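Local coordinates for protein mandelate racemase (Bordetella bronchiseptica, PDB 3H12) that is a putative enolase-superfamily enzyme of the mandelate racemase family, probably acting on a carboxylate substrate through a metal ion bound in its barrel domain, at residues Arg22-Ala27 with Ala383-Lys388; His135-Arg140 with Asn350-Pro355; Ala169-Val174 with Leu199-Gln204; Tyr224-Pro229 with Val248-Gly253; Asn307-Val312 with Leu361-Asp366. All blocks are in the same frame, centred on the assembly; numbering follows the deposited sequence.

Contact 1. Residues Arg22-Ala27 with Ala383-Lys388; sequences RVESGA and AGHGMK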
# COMPACT_ATOMS: atom_id res chain seq x y z
N ARG A 22 -17.49 -44.19 14.66
CA ARG A 22 -17.83 -42.83 14.08
C ARG A 22 -17.06 -41.77 14.83
O ARG A 22 -17.04 -41.72 16.08
CB ARG A 22 -19.33 -42.59 14.37
CG ARG A 22 -20.26 -43.47 13.45
CD ARG A 22 -21.73 -43.26 13.73
NE ARG A 22 -22.47 -43.99 12.66
CZ ARG A 22 -23.78 -43.90 12.45
NH1 ARG A 22 -24.54 -43.18 13.27
NH2 ARG A 22 -24.34 -44.52 11.39
N VAL A 23 -16.31 -40.97 14.08
CA VAL A 23 -15.52 -39.88 14.71
C VAL A 23 -16.17 -38.52 14.36
O VAL A 23 -17.01 -38.40 13.41
CB VAL A 23 -14.07 -39.88 14.13
CG1 VAL A 23 -13.29 -41.22 14.52
CG2 VAL A 23 -14.04 -39.82 12.63
N GLU A 24 -15.77 -37.51 15.15
CA GLU A 24 -16.41 -36.24 14.98
C GLU A 24 -15.32 -35.15 14.88
O GLU A 24 -14.26 -35.24 15.51
CB GLU A 24 -17.30 -36.00 16.21
CG GLU A 24 -18.14 -34.67 16.00
CD GLU A 24 -19.21 -34.50 17.16
OE1 GLU A 24 -19.23 -35.24 18.18
OE2 GLU A 24 -19.96 -33.55 17.02
N SER A 25 -15.57 -34.19 13.95
CA SER A 25 -14.68 -32.98 13.86
C SER A 25 -15.61 -31.81 13.72
O SER A 25 -16.85 -31.93 13.78
CB SER A 25 -13.78 -33.07 12.61
OG SER A 25 -14.65 -33.05 11.45
N GLY A 26 -15.04 -30.67 13.33
CA GLY A 26 -15.96 -29.48 13.11
C GLY A 26 -16.85 -29.68 11.93
O GLY A 26 -17.78 -28.93 11.81
N ALA A 27 -16.59 -30.62 11.02
CA ALA A 27 -17.43 -30.87 9.89
C ALA A 27 -18.69 -31.68 10.32
O ALA A 27 -19.62 -31.80 9.49
CB ALA A 27 -16.73 -31.61 8.81
N ALA A 383 -24.95 -32.90 11.37
CA ALA A 383 -24.83 -31.43 11.18
C ALA A 383 -23.48 -30.93 11.54
O ALA A 383 -22.90 -31.33 12.59
CB ALA A 383 -25.92 -30.65 11.95
N GLY A 384 -22.92 -30.08 10.67
CA GLY A 384 -21.63 -29.57 10.97
C GLY A 384 -21.67 -28.48 12.03
O GLY A 384 -22.73 -28.00 12.50
N HIS A 385 -20.45 -28.03 12.38
CA HIS A 385 -20.35 -27.04 13.44
C HIS A 385 -19.98 -25.69 12.74
O HIS A 385 -19.67 -25.55 11.51
CB HIS A 385 -19.32 -27.45 14.47
CG HIS A 385 -19.65 -28.76 15.12
ND1 HIS A 385 -20.62 -28.89 16.12
CD2 HIS A 385 -19.20 -30.01 14.87
CE1 HIS A 385 -20.69 -30.17 16.48
NE2 HIS A 385 -19.78 -30.85 15.78
N GLY A 386 -20.10 -24.66 13.50
CA GLY A 386 -19.86 -23.32 12.99
C GLY A 386 -20.79 -22.38 13.67
O GLY A 386 -20.43 -21.21 13.86
N MET A 387 -21.96 -22.89 14.08
CA MET A 387 -22.86 -21.99 14.93
C MET A 387 -22.17 -21.44 16.21
O MET A 387 -22.45 -20.34 16.65
CB MET A 387 -24.18 -22.68 15.29
CG MET A 387 -25.19 -22.80 14.13
SD MET A 387 -25.74 -21.14 13.84
CE MET A 387 -27.23 -21.48 14.59
N LYS A 388 -21.35 -22.25 16.89
CA LYS A 388 -20.64 -21.74 18.10
C LYS A 388 -19.78 -20.49 17.84
O LYS A 388 -19.97 -19.39 18.48
CB LYS A 388 -19.88 -22.87 18.82
CG LYS A 388 -19.30 -22.39 20.18
CD LYS A 388 -18.35 -23.45 20.76
CE LYS A 388 -17.40 -22.90 21.82
NZ LYS A 388 -16.61 -24.11 22.25

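Contact 2. Residues His135-Arg140 with Asn350-Pro355; sequences HTRGVR and NGLVQP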
# COMPACT_ATOMS: atom_id res chain seq x y z
N HIS A 135 8.70 -37.31 -7.29
CA HIS A 135 9.02 -38.04 -6.03
C HIS A 135 9.41 -39.50 -6.42
O HIS A 135 8.55 -40.41 -6.34
CB HIS A 135 7.77 -38.02 -5.11
CG HIS A 135 7.48 -36.66 -4.52
ND1 HIS A 135 8.30 -36.10 -3.55
CD2 HIS A 135 6.55 -35.72 -4.85
CE1 HIS A 135 7.85 -34.88 -3.26
NE2 HIS A 135 6.77 -34.63 -4.00
N THR A 136 10.64 -39.63 -6.90
CA THR A 136 11.01 -40.92 -7.45
C THR A 136 11.09 -41.94 -6.33
O THR A 136 11.01 -43.17 -6.66
CB THR A 136 12.33 -40.81 -8.19
OG1 THR A 136 13.32 -40.15 -7.36
CG2 THR A 136 12.09 -40.00 -9.56
N ARG A 137 11.42 -41.57 -5.09
CA ARG A 137 11.55 -42.55 -3.97
C ARG A 137 10.13 -42.94 -3.45
O ARG A 137 9.93 -44.04 -3.03
CB ARG A 137 12.42 -41.92 -2.84
CG ARG A 137 13.19 -42.94 -1.94
CD ARG A 137 14.10 -42.24 -0.83
NE ARG A 137 13.77 -42.49 0.63
CZ ARG A 137 13.32 -43.64 1.22
NH1 ARG A 137 13.05 -44.77 0.54
NH2 ARG A 137 13.12 -43.63 2.55
N GLY A 138 9.23 -41.95 -3.35
CA GLY A 138 7.88 -42.21 -2.85
C GLY A 138 7.39 -40.92 -2.27
O GLY A 138 8.08 -39.91 -2.19
N VAL A 139 6.15 -41.05 -1.76
CA VAL A 139 5.41 -39.90 -1.30
C VAL A 139 5.13 -39.99 0.21
O VAL A 139 4.42 -40.86 0.69
CB VAL A 139 4.05 -39.88 -2.06
CG1 VAL A 139 3.18 -38.68 -1.48
CG2 VAL A 139 4.35 -39.37 -3.52
N ARG A 140 5.66 -39.00 0.93
CA ARG A 140 5.52 -39.02 2.43
C ARG A 140 4.08 -38.76 2.81
O ARG A 140 3.44 -37.78 2.35
CB ARG A 140 6.42 -37.95 3.04
CG ARG A 140 6.35 -38.00 4.62
CD ARG A 140 6.14 -36.65 5.22
NE ARG A 140 6.71 -36.82 6.60
CZ ARG A 140 7.58 -35.96 7.07
NH1 ARG A 140 7.87 -34.84 6.28
NH2 ARG A 140 8.02 -36.13 8.35
N ASN A 350 9.05 -47.01 4.82
CA ASN A 350 9.81 -45.87 5.26
C ASN A 350 9.00 -44.59 5.27
O ASN A 350 9.52 -43.48 5.06
CB ASN A 350 11.08 -45.66 4.44
CG ASN A 350 11.90 -46.93 4.39
OD1 ASN A 350 12.03 -47.60 5.40
ND2 ASN A 350 12.35 -47.32 3.22
N GLY A 351 7.70 -44.77 5.63
CA GLY A 351 6.89 -43.52 5.75
C GLY A 351 6.31 -43.03 4.43
O GLY A 351 5.56 -42.03 4.42
N LEU A 352 6.62 -43.74 3.35
CA LEU A 352 6.22 -43.23 2.00
C LEU A 352 5.18 -44.21 1.40
O LEU A 352 5.25 -45.46 1.61
CB LEU A 352 7.43 -43.29 1.01
CG LEU A 352 8.61 -42.55 1.58
CD1 LEU A 352 9.80 -42.49 0.45
CD2 LEU A 352 8.34 -41.12 2.08
N VAL A 353 4.29 -43.70 0.54
CA VAL A 353 3.44 -44.53 -0.35
C VAL A 353 3.89 -44.31 -1.80
O VAL A 353 4.65 -43.39 -2.09
CB VAL A 353 1.91 -44.17 -0.22
CG1 VAL A 353 1.41 -44.47 1.32
CG2 VAL A 353 1.60 -42.65 -0.52
N GLN A 354 3.41 -45.21 -2.69
CA GLN A 354 3.71 -45.16 -4.13
C GLN A 354 2.42 -45.05 -4.88
O GLN A 354 1.44 -45.70 -4.49
CB GLN A 354 4.41 -46.46 -4.57
CG GLN A 354 5.59 -46.91 -3.78
CD GLN A 354 6.77 -45.92 -3.92
OE1 GLN A 354 6.89 -45.20 -4.92
NE2 GLN A 354 7.60 -45.83 -2.88
N PRO A 355 2.35 -44.29 -5.96
CA PRO A 355 1.15 -44.18 -6.73
C PRO A 355 0.87 -45.58 -7.40
O PRO A 355 1.82 -46.36 -7.59
CB PRO A 355 1.55 -43.17 -7.88
CG PRO A 355 2.98 -43.07 -7.83
CD PRO A 355 3.48 -43.49 -6.51
O HOH W 1 8.32 -43.83 -6.49

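Contact 3. Residues Ala169-Val174 with Leu199-Gln204; sequences AAKLKV and LVDANQ. With NA (sodium ion), chain C.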
# COMPACT_ATOMS: atom_id res chain seq x y z
N ALA A 169 4.09 -38.67 10.30
CA ALA A 169 3.28 -37.45 10.50
C ALA A 169 1.84 -37.90 10.73
O ALA A 169 1.40 -38.94 10.22
CB ALA A 169 3.30 -36.63 9.21
N ALA A 170 1.08 -37.07 11.44
CA ALA A 170 -0.34 -37.30 11.59
C ALA A 170 -1.07 -36.04 11.94
O ALA A 170 -0.38 -35.06 12.25
CB ALA A 170 -0.56 -38.37 12.73
N LYS A 171 -2.38 -36.02 11.83
CA LYS A 171 -3.19 -34.78 12.00
C LYS A 171 -4.15 -34.89 13.12
O LYS A 171 -4.85 -35.91 13.23
CB LYS A 171 -3.83 -34.38 10.66
CG LYS A 171 -4.62 -33.05 10.77
CD LYS A 171 -4.80 -32.60 9.26
CE LYS A 171 -6.05 -33.28 8.61
NZ LYS A 171 -6.21 -32.85 7.19
N LEU A 172 -4.24 -33.84 13.94
CA LEU A 172 -5.17 -33.78 15.03
C LEU A 172 -6.28 -32.82 14.68
O LEU A 172 -6.05 -31.65 14.28
CB LEU A 172 -4.48 -33.20 16.30
CG LEU A 172 -5.46 -32.93 17.50
CD1 LEU A 172 -5.90 -34.38 18.07
CD2 LEU A 172 -4.62 -32.17 18.58
N LYS A 173 -7.53 -33.22 14.94
CA LYS A 173 -8.66 -32.30 14.81
C LYS A 173 -8.90 -31.55 16.08
O LYS A 173 -8.83 -32.08 17.19
CB LYS A 173 -9.95 -33.10 14.55
CG LYS A 173 -9.86 -33.93 13.31
CD LYS A 173 -9.96 -33.03 12.01
CE LYS A 173 -10.05 -33.78 10.75
NZ LYS A 173 -10.51 -32.85 9.61
N VAL A 174 -9.18 -30.24 15.91
CA VAL A 174 -9.28 -29.30 17.10
C VAL A 174 -10.47 -28.38 16.85
O VAL A 174 -11.16 -28.40 15.80
CB VAL A 174 -7.99 -28.48 17.29
CG1 VAL A 174 -6.77 -29.30 17.50
CG2 VAL A 174 -7.78 -27.52 16.06
N LEU A 199 0.20 -32.16 12.50
CA LEU A 199 -0.67 -31.21 11.75
C LEU A 199 -1.88 -30.97 12.60
O LEU A 199 -2.31 -31.89 13.34
CB LEU A 199 -1.08 -31.87 10.46
CG LEU A 199 0.07 -31.93 9.36
CD1 LEU A 199 1.32 -32.62 9.79
CD2 LEU A 199 -0.65 -32.68 8.22
N VAL A 200 -2.50 -29.78 12.49
CA VAL A 200 -3.72 -29.47 13.27
C VAL A 200 -4.73 -28.98 12.31
O VAL A 200 -4.42 -28.22 11.34
CB VAL A 200 -3.34 -28.33 14.32
CG1 VAL A 200 -4.55 -27.72 15.01
CG2 VAL A 200 -2.46 -29.08 15.37
N ASP A 201 -6.02 -29.34 12.52
CA ASP A 201 -7.10 -28.98 11.54
C ASP A 201 -8.33 -28.59 12.37
O ASP A 201 -8.87 -29.40 13.17
CB ASP A 201 -7.37 -30.23 10.69
CG ASP A 201 -8.51 -30.01 9.68
OD1 ASP A 201 -9.21 -28.94 9.69
OD2 ASP A 201 -8.66 -30.97 8.86
N ALA A 202 -8.75 -27.32 12.27
CA ALA A 202 -9.93 -26.86 13.05
C ALA A 202 -11.21 -26.87 12.31
O ALA A 202 -12.27 -26.51 12.88
CB ALA A 202 -9.63 -25.35 13.48
N ASN A 203 -11.22 -27.34 11.02
CA ASN A 203 -12.47 -27.43 10.22
C ASN A 203 -13.34 -26.16 10.39
O ASN A 203 -14.58 -26.19 10.50
CB ASN A 203 -13.37 -28.68 10.66
CG ASN A 203 -12.79 -29.97 10.14
OD1 ASN A 203 -12.09 -30.66 10.87
ND2 ASN A 203 -13.05 -30.28 8.85
N GLN A 204 -12.67 -25.03 10.22
CA GLN A 204 -13.33 -23.66 10.23
C GLN A 204 -14.02 -23.34 11.53
O GLN A 204 -14.97 -22.56 11.52
CB GLN A 204 -14.41 -23.55 9.09
CG GLN A 204 -13.86 -24.03 7.70
CD GLN A 204 -14.91 -23.82 6.62
OE1 GLN A 204 -15.40 -22.68 6.40
NE2 GLN A 204 -15.39 -24.91 5.98
NA NA C . -9.49 -30.92 6.55
O HOH W 2 -8.93 -33.32 6.12
O HOH W 3 -12.17 -30.14 13.62
O HOH W 4 -10.47 -29.01 7.41
O HOH W 5 -11.60 -31.88 6.97

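Contact 4. Residues Tyr224-Pro229 with Val248-Gly253; sequences YWFEEP and VRIATG. With NA (sodium ion), chain C.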
# COMPACT_ATOMS: atom_id res chain seq x y z
N TYR A 224 3.31 -28.58 12.07
CA TYR A 224 3.66 -28.33 10.66
C TYR A 224 2.68 -27.38 9.98
O TYR A 224 3.17 -26.48 9.20
CB TYR A 224 3.69 -29.70 9.99
CG TYR A 224 4.22 -29.65 8.54
CD1 TYR A 224 5.55 -29.71 8.31
CD2 TYR A 224 3.31 -29.60 7.47
CE1 TYR A 224 6.04 -29.70 7.02
CE2 TYR A 224 3.73 -29.64 6.13
CZ TYR A 224 5.14 -29.65 5.95
OH TYR A 224 5.58 -29.63 4.64
N TRP A 225 1.37 -27.54 10.23
CA TRP A 225 0.42 -26.60 9.62
C TRP A 225 -0.82 -26.52 10.50
O TRP A 225 -1.05 -27.38 11.37
CB TRP A 225 0.10 -26.90 8.12
CG TRP A 225 -0.82 -28.08 7.83
CD1 TRP A 225 -2.00 -28.49 8.45
CD2 TRP A 225 -0.68 -28.94 6.70
NE1 TRP A 225 -2.58 -29.59 7.76
CE2 TRP A 225 -1.81 -29.82 6.66
CE3 TRP A 225 0.27 -28.99 5.70
CZ2 TRP A 225 -1.95 -30.83 5.65
CZ3 TRP A 225 0.11 -29.92 4.67
CH2 TRP A 225 -0.99 -30.83 4.68
N PHE A 226 -1.58 -25.44 10.25
CA PHE A 226 -2.88 -25.14 10.90
C PHE A 226 -3.83 -25.00 9.77
O PHE A 226 -3.78 -24.06 8.94
CB PHE A 226 -2.64 -23.78 11.61
CG PHE A 226 -3.74 -23.35 12.55
CD1 PHE A 226 -4.80 -24.19 12.84
CD2 PHE A 226 -3.69 -22.10 13.14
CE1 PHE A 226 -5.78 -23.81 13.78
CE2 PHE A 226 -4.72 -21.66 14.09
CZ PHE A 226 -5.75 -22.52 14.38
N GLU A 227 -4.64 -26.07 9.63
CA GLU A 227 -5.61 -26.26 8.53
C GLU A 227 -7.01 -25.84 8.87
O GLU A 227 -7.45 -26.00 9.99
CB GLU A 227 -5.59 -27.76 8.15
CG GLU A 227 -6.71 -28.16 7.19
CD GLU A 227 -6.44 -29.58 6.73
OE1 GLU A 227 -5.37 -30.20 6.98
OE2 GLU A 227 -7.38 -30.06 5.96
N GLU A 228 -7.59 -25.14 7.90
CA GLU A 228 -8.96 -24.53 8.04
C GLU A 228 -9.08 -23.89 9.44
O GLU A 228 -9.99 -24.15 10.23
CB GLU A 228 -10.10 -25.58 7.83
CG GLU A 228 -10.33 -25.79 6.31
CD GLU A 228 -11.69 -26.39 6.00
OE1 GLU A 228 -12.28 -27.05 6.92
OE2 GLU A 228 -12.20 -26.07 4.90
N PRO A 229 -8.17 -22.97 9.83
CA PRO A 229 -8.22 -22.34 11.16
C PRO A 229 -9.48 -21.51 11.32
O PRO A 229 -9.93 -21.34 12.47
CB PRO A 229 -7.01 -21.43 11.16
CG PRO A 229 -6.76 -21.09 9.67
CD PRO A 229 -7.05 -22.46 9.00
N VAL A 248 4.71 -22.09 11.54
CA VAL A 248 3.55 -22.96 11.33
C VAL A 248 2.87 -22.49 10.05
O VAL A 248 2.50 -21.30 9.94
CB VAL A 248 2.52 -22.86 12.49
CG1 VAL A 248 1.28 -23.73 12.25
CG2 VAL A 248 3.26 -23.23 13.83
N ARG A 249 2.65 -23.42 9.11
CA ARG A 249 2.07 -23.04 7.83
C ARG A 249 0.58 -22.85 7.99
O ARG A 249 -0.11 -23.67 8.70
CB ARG A 249 2.30 -24.21 6.79
CG ARG A 249 3.77 -24.34 6.51
CD ARG A 249 3.98 -25.81 6.02
NE ARG A 249 5.40 -26.04 5.74
CZ ARG A 249 6.25 -26.31 6.73
NH1 ARG A 249 5.92 -26.36 8.04
NH2 ARG A 249 7.61 -26.44 6.42
N ILE A 250 0.00 -21.79 7.37
CA ILE A 250 -1.48 -21.68 7.32
C ILE A 250 -1.95 -22.44 6.05
O ILE A 250 -1.56 -22.14 4.92
CB ILE A 250 -1.86 -20.16 7.30
CG1 ILE A 250 -1.26 -19.42 8.46
CG2 ILE A 250 -3.40 -20.05 7.21
CD1 ILE A 250 -1.51 -20.09 9.86
N ALA A 251 -2.87 -23.40 6.26
CA ALA A 251 -3.29 -24.28 5.17
C ALA A 251 -4.80 -24.26 5.04
O ALA A 251 -5.50 -24.21 6.03
CB ALA A 251 -2.85 -25.77 5.51
N THR A 252 -5.35 -24.19 3.83
CA THR A 252 -6.76 -24.41 3.66
C THR A 252 -6.93 -24.83 2.19
O THR A 252 -6.06 -24.64 1.34
CB THR A 252 -7.51 -23.08 4.02
OG1 THR A 252 -8.92 -23.41 3.91
CG2 THR A 252 -7.23 -21.94 3.01
N GLY A 253 -8.08 -25.47 1.92
CA GLY A 253 -8.44 -25.59 0.49
C GLY A 253 -9.51 -26.69 0.20
O GLY A 253 -10.00 -26.64 -0.94
NA NA C . -9.49 -30.92 6.55
O HOH W 6 -10.89 -25.22 2.78
O HOH W 4 -10.47 -29.01 7.41
O HOH W 5 -11.60 -31.88 6.97
O HOH W 2 -8.93 -33.32 6.12

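Contact 5. Residues Asn307-Val312 with Leu361-Asp366; sequences NDIITV and LGFEID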
# COMPACT_ATOMS: atom_id res chain seq x y z
N ASN A 307 -11.92 -39.00 1.00
CA ASN A 307 -13.31 -39.50 0.74
C ASN A 307 -13.22 -40.99 0.36
O ASN A 307 -14.03 -41.79 0.95
CB ASN A 307 -14.08 -38.71 -0.38
CG ASN A 307 -15.55 -39.02 -0.32
OD1 ASN A 307 -16.24 -38.57 0.57
ND2 ASN A 307 -16.00 -39.87 -1.26
N ASP A 308 -12.41 -41.36 -0.64
CA ASP A 308 -12.43 -42.74 -1.11
C ASP A 308 -11.10 -43.04 -1.79
O ASP A 308 -10.27 -42.17 -1.99
CB ASP A 308 -13.69 -42.94 -2.00
CG ASP A 308 -13.68 -41.98 -3.23
OD1 ASP A 308 -12.75 -42.17 -4.06
OD2 ASP A 308 -14.55 -41.13 -3.30
N ILE A 309 -10.91 -44.29 -2.19
CA ILE A 309 -9.61 -44.59 -2.79
C ILE A 309 -9.41 -43.94 -4.19
O ILE A 309 -8.27 -43.73 -4.54
CB ILE A 309 -9.46 -46.14 -2.85
CG1 ILE A 309 -7.96 -46.54 -3.03
CG2 ILE A 309 -10.31 -46.79 -4.02
CD1 ILE A 309 -7.04 -46.16 -1.86
N ILE A 310 -10.48 -43.54 -4.88
CA ILE A 310 -10.32 -42.83 -6.15
C ILE A 310 -9.85 -41.37 -5.85
O ILE A 310 -8.92 -40.89 -6.48
CB ILE A 310 -11.56 -42.81 -6.99
CG1 ILE A 310 -11.88 -44.29 -7.41
CG2 ILE A 310 -11.38 -41.76 -8.18
CD1 ILE A 310 -13.01 -44.34 -8.44
N THR A 311 -10.47 -40.72 -4.88
CA THR A 311 -10.01 -39.32 -4.58
C THR A 311 -8.57 -39.38 -4.08
O THR A 311 -7.67 -38.53 -4.42
CB THR A 311 -10.91 -38.56 -3.59
OG1 THR A 311 -10.87 -39.16 -2.28
CG2 THR A 311 -12.38 -38.53 -4.01
N VAL A 312 -8.24 -40.39 -3.28
CA VAL A 312 -6.84 -40.64 -2.91
C VAL A 312 -5.89 -40.80 -4.13
O VAL A 312 -4.88 -40.09 -4.26
CB VAL A 312 -6.72 -41.83 -1.92
CG1 VAL A 312 -5.20 -42.18 -1.76
CG2 VAL A 312 -7.26 -41.31 -0.57
N LEU A 361 -6.00 -44.34 -13.49
CA LEU A 361 -5.83 -44.33 -12.05
C LEU A 361 -4.96 -45.48 -11.50
O LEU A 361 -4.44 -45.35 -10.43
CB LEU A 361 -7.21 -44.31 -11.35
CG LEU A 361 -7.99 -42.97 -11.50
CD1 LEU A 361 -9.42 -43.20 -11.20
CD2 LEU A 361 -7.39 -41.81 -10.48
N GLY A 362 -4.95 -46.58 -12.23
CA GLY A 362 -3.92 -47.59 -11.93
C GLY A 362 -4.43 -48.84 -11.25
O GLY A 362 -3.62 -49.65 -10.82
N PHE A 363 -5.71 -48.96 -11.11
CA PHE A 363 -6.38 -50.17 -10.57
C PHE A 363 -7.71 -50.41 -11.20
O PHE A 363 -8.28 -49.54 -11.84
CB PHE A 363 -6.54 -50.05 -9.05
CG PHE A 363 -7.15 -48.77 -8.59
CD1 PHE A 363 -8.50 -48.49 -8.82
CD2 PHE A 363 -6.33 -47.77 -8.05
CE1 PHE A 363 -9.10 -47.32 -8.42
CE2 PHE A 363 -6.89 -46.57 -7.61
CZ PHE A 363 -8.31 -46.30 -7.83
N GLU A 364 -8.32 -51.58 -10.97
CA GLU A 364 -9.67 -51.76 -11.48
C GLU A 364 -10.66 -51.83 -10.31
O GLU A 364 -10.29 -52.07 -9.16
CB GLU A 364 -9.80 -52.95 -12.47
CG GLU A 364 -9.09 -52.70 -13.82
CD GLU A 364 -9.19 -53.89 -14.75
OE1 GLU A 364 -8.78 -55.01 -14.33
OE2 GLU A 364 -9.74 -53.68 -15.87
N ILE A 365 -11.91 -51.56 -10.63
CA ILE A 365 -13.00 -51.51 -9.62
C ILE A 365 -13.59 -52.91 -9.38
O ILE A 365 -13.66 -53.73 -10.32
CB ILE A 365 -14.12 -50.57 -10.21
CG1 ILE A 365 -13.68 -49.09 -10.36
CG2 ILE A 365 -15.52 -50.62 -9.53
CD1 ILE A 365 -12.95 -48.49 -9.15
N ASP A 366 -14.01 -53.16 -8.15
CA ASP A 366 -14.81 -54.38 -7.85
C ASP A 366 -16.25 -54.06 -8.10
O ASP A 366 -16.93 -53.41 -7.29
CB ASP A 366 -14.51 -54.87 -6.42
CG ASP A 366 -15.32 -56.10 -6.06
OD1 ASP A 366 -16.28 -56.40 -6.78
OD2 ASP A 366 -14.99 -56.71 -5.05

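Contact 1. Residues Arg22-Ala27 with Ala383-Lys388
A histidine-carboxylate hydrogen bond joins the short hairpin strand 24-25 of the N-terminal domain to the C-terminal tail: H385 reaches E24, and its own backbone holds on to G26. NE2 of H385 donates to OE2 of E24 over 3.0 Å, with the N-H bent to 145°. The acceptor lies in the imidazole plane but is met on the anti side of its carboxylate, and the two side chains cross at about a right angle. E24 gets there by running out extended, with CG opposite the backbone N (chi1 -174°). The same ring edge passes the S25 carbonyl, CD2 of H385 lying 3.2 Å from S25 O. One residue on, H385 N donates to G26 O at 2.9 Å, so backbone and ring of the histidine both hold the hairpin. The turn is itself braced by an ST turn, A27 N giving a 3.1 Å bond to OG of S25. Beyond it, A27 O lies against CA of G384. Around the contact, W148 meets the H385 ring and also bonds the E24 backbone; R95 of a second subunit donates to H385 O; G386 occupies the N-cap position of helix 387-390, while strand 28-29 packs beside E24.

Contact 2. Residues His135-Arg140 with Asn350-Pro355
V139 and V353 form an antiparallel hydrogen-bonded pair, with V139 N to V353 O and V353 N to V139 O both at 2.8 Å. R140 and L352 follow as a non-hydrogen-bonded pair, and CA of L352 makes a CA-H...O contact with V139 O. A third bond comes from a side chain: Q354, folded back at chi2 (-66°), sends NE2 to R137 O at 2.9 Å, almost straight at 173° and in the plane of its own amide. Among the van der Waals contacts, CD1 of L352 sits over the centre of one face of the R137 guanidinium, 3.8 Å from CZ, while CB of N350 comes to its edge. The other branch, CD2 of L352, presses on CA of R140 at 3.5 Å. On the opposite face of the sheet CG2 of V353 meets CB of V139, and both valines pack on L316 of helix 309-321. The short antiparallel addition to barrel strand 139-146 is therefore joined mainly by neutral backbone and amide bonds, the R137 charge resting on L352 without an ion pair across the contact.

Contact 3. Residues Ala169-Val174 with Leu199-Gln204
K173 and D201 lie side by side and point the same way, which brings NZ of K173 to 2.7 Å from OD2 of D201 in a salt bridge. The ammonium comes from above the carboxylate plane, 65° out of it, while OD2 of D201 also binds the sodium ion at 2.5 Å. K173 gets there by bending at chi2 (-74°), and NZ of K173 gives a second bond, in the carbonyl plane, to a lone pair of OD1 of N203 at 3.0 Å. On D201 the other oxygen, OD1, accepts from N203 N in an Asx turn and from a metal-bound water. These are neighbouring parallel strands, joined through helix 178-192 as a beta-alpha-beta unit of the enolase-type barrel, where the acid at the strand end serves as metal ligand; E227 and E254 complete the protein ligands. K171 runs across L199 at about a right angle, CB to CB 3.7 Å, then bends at chi3 so that CE passes D201 OD2 and NZ reaches Y142 and E227. Just past the end of strand 169-173, V174 crosses V200 at about a right angle, CG2 of V174 to CG1 of V200 a tight 3.4 Å, against helix 178-192. Backbone bonds such as L172 N to L199 O, 2.8 Å, hold the strands in register.

Contact 4. Residues Tyr224-Pro229 with Val248-Gly253
Strands 225-227 and 249-252 run parallel, their axes 29° apart, with F226 N to R249 O (2.8 Å) and A251 N to F226 O (2.9 Å) at the middle of the ladder. At its start Y224 O takes two donors from R249: the backbone N, from above the carbonyl plane, and NH1 at 3.0 Å, in that plane and on a lone pair. This second bond holds the guanidinium of R249 flat on the Y224 ring, planes 8° apart and centres 3.8 Å apart, a cation-pi stack reached by a chain extended from CG to NE. W225 turns its indole over A251, whose CB stands 4.0 Å from the five-membered ring centroid in a CH-pi contact; CG of W225 sits between backbone N and carbonyl (chi1 75°). Further along, OE2 of E227 binds the sodium ion at 2.4 Å, while its OE1 is held by K171 and Q275. E228 reaches a metal-bound water through OE1, and through OE2 a water shared with OG1 of T252. Outside the barrel wall, F226 and V248 lean on helix 208-220, and P229 and I250 on helix 235-242, the crossover between these strands; strand 197-201 flanks 225-227 on its far edge.

Contact 5. Residues Asn307-Val312 with Leu361-Asp366
I310 carries most of this contact, and its branches fan out over three residues of the loop 361-366. From CB, CG2 swings opposite the backbone N and meets CD1 of L361 at 3.9 Å, the two side chains crossing at about a right angle. The other branch leaves beside the backbone N (chi1 -65°): its CG1 comes to the edge of the F363 ring, 4.1 Å from CZ, and its tip CD1 ends 4.2 Å from CD1 of I365. I310 sits in the first turn of barrel helix 309-321, whose start is capped by D308: OD1 accepts from T311 N at 2.8 Å and, weakly, from I310 N. The loop passes beside the first turns of the helix before it enters helix 367-372. F363, with CG between its backbone N and carbonyl (chi1 50°), aims CZ also at CG2 of I309, 4.3 Å away, and CB of L361 lies over one face of its ring. I112 of helix 102-122 touches both I310 and L361, and L37 of strand 32-42 touches I310 and I365, bringing N-terminal-domain residues against the same apolar patch.

In the fold
Contacts 3, 4 and 5 are buried, whereas contacts 1 and 2 are only partly so; contacts 1 to 4 all touch other subunits, and no other chain reaches contact 5. Contacts 3 and 4, centres 8 Å apart, belong to one sheet and one sodium site: strands 197-201 and 225-227 are neighbours, and K171 of contact 3 salt-bridges E227 of contact 4. Contact 2 adds an antiparallel strand to the same sheet and holds no metal ligand. Contact 1 adjoins contact 3 where S25 packs on N203, yet its bonds are those of a hairpin meeting the tail. Contact 5, on the opposite side of the chain's centre from contacts 3 and 4, is purely apolar between its segments, a helix and a loop.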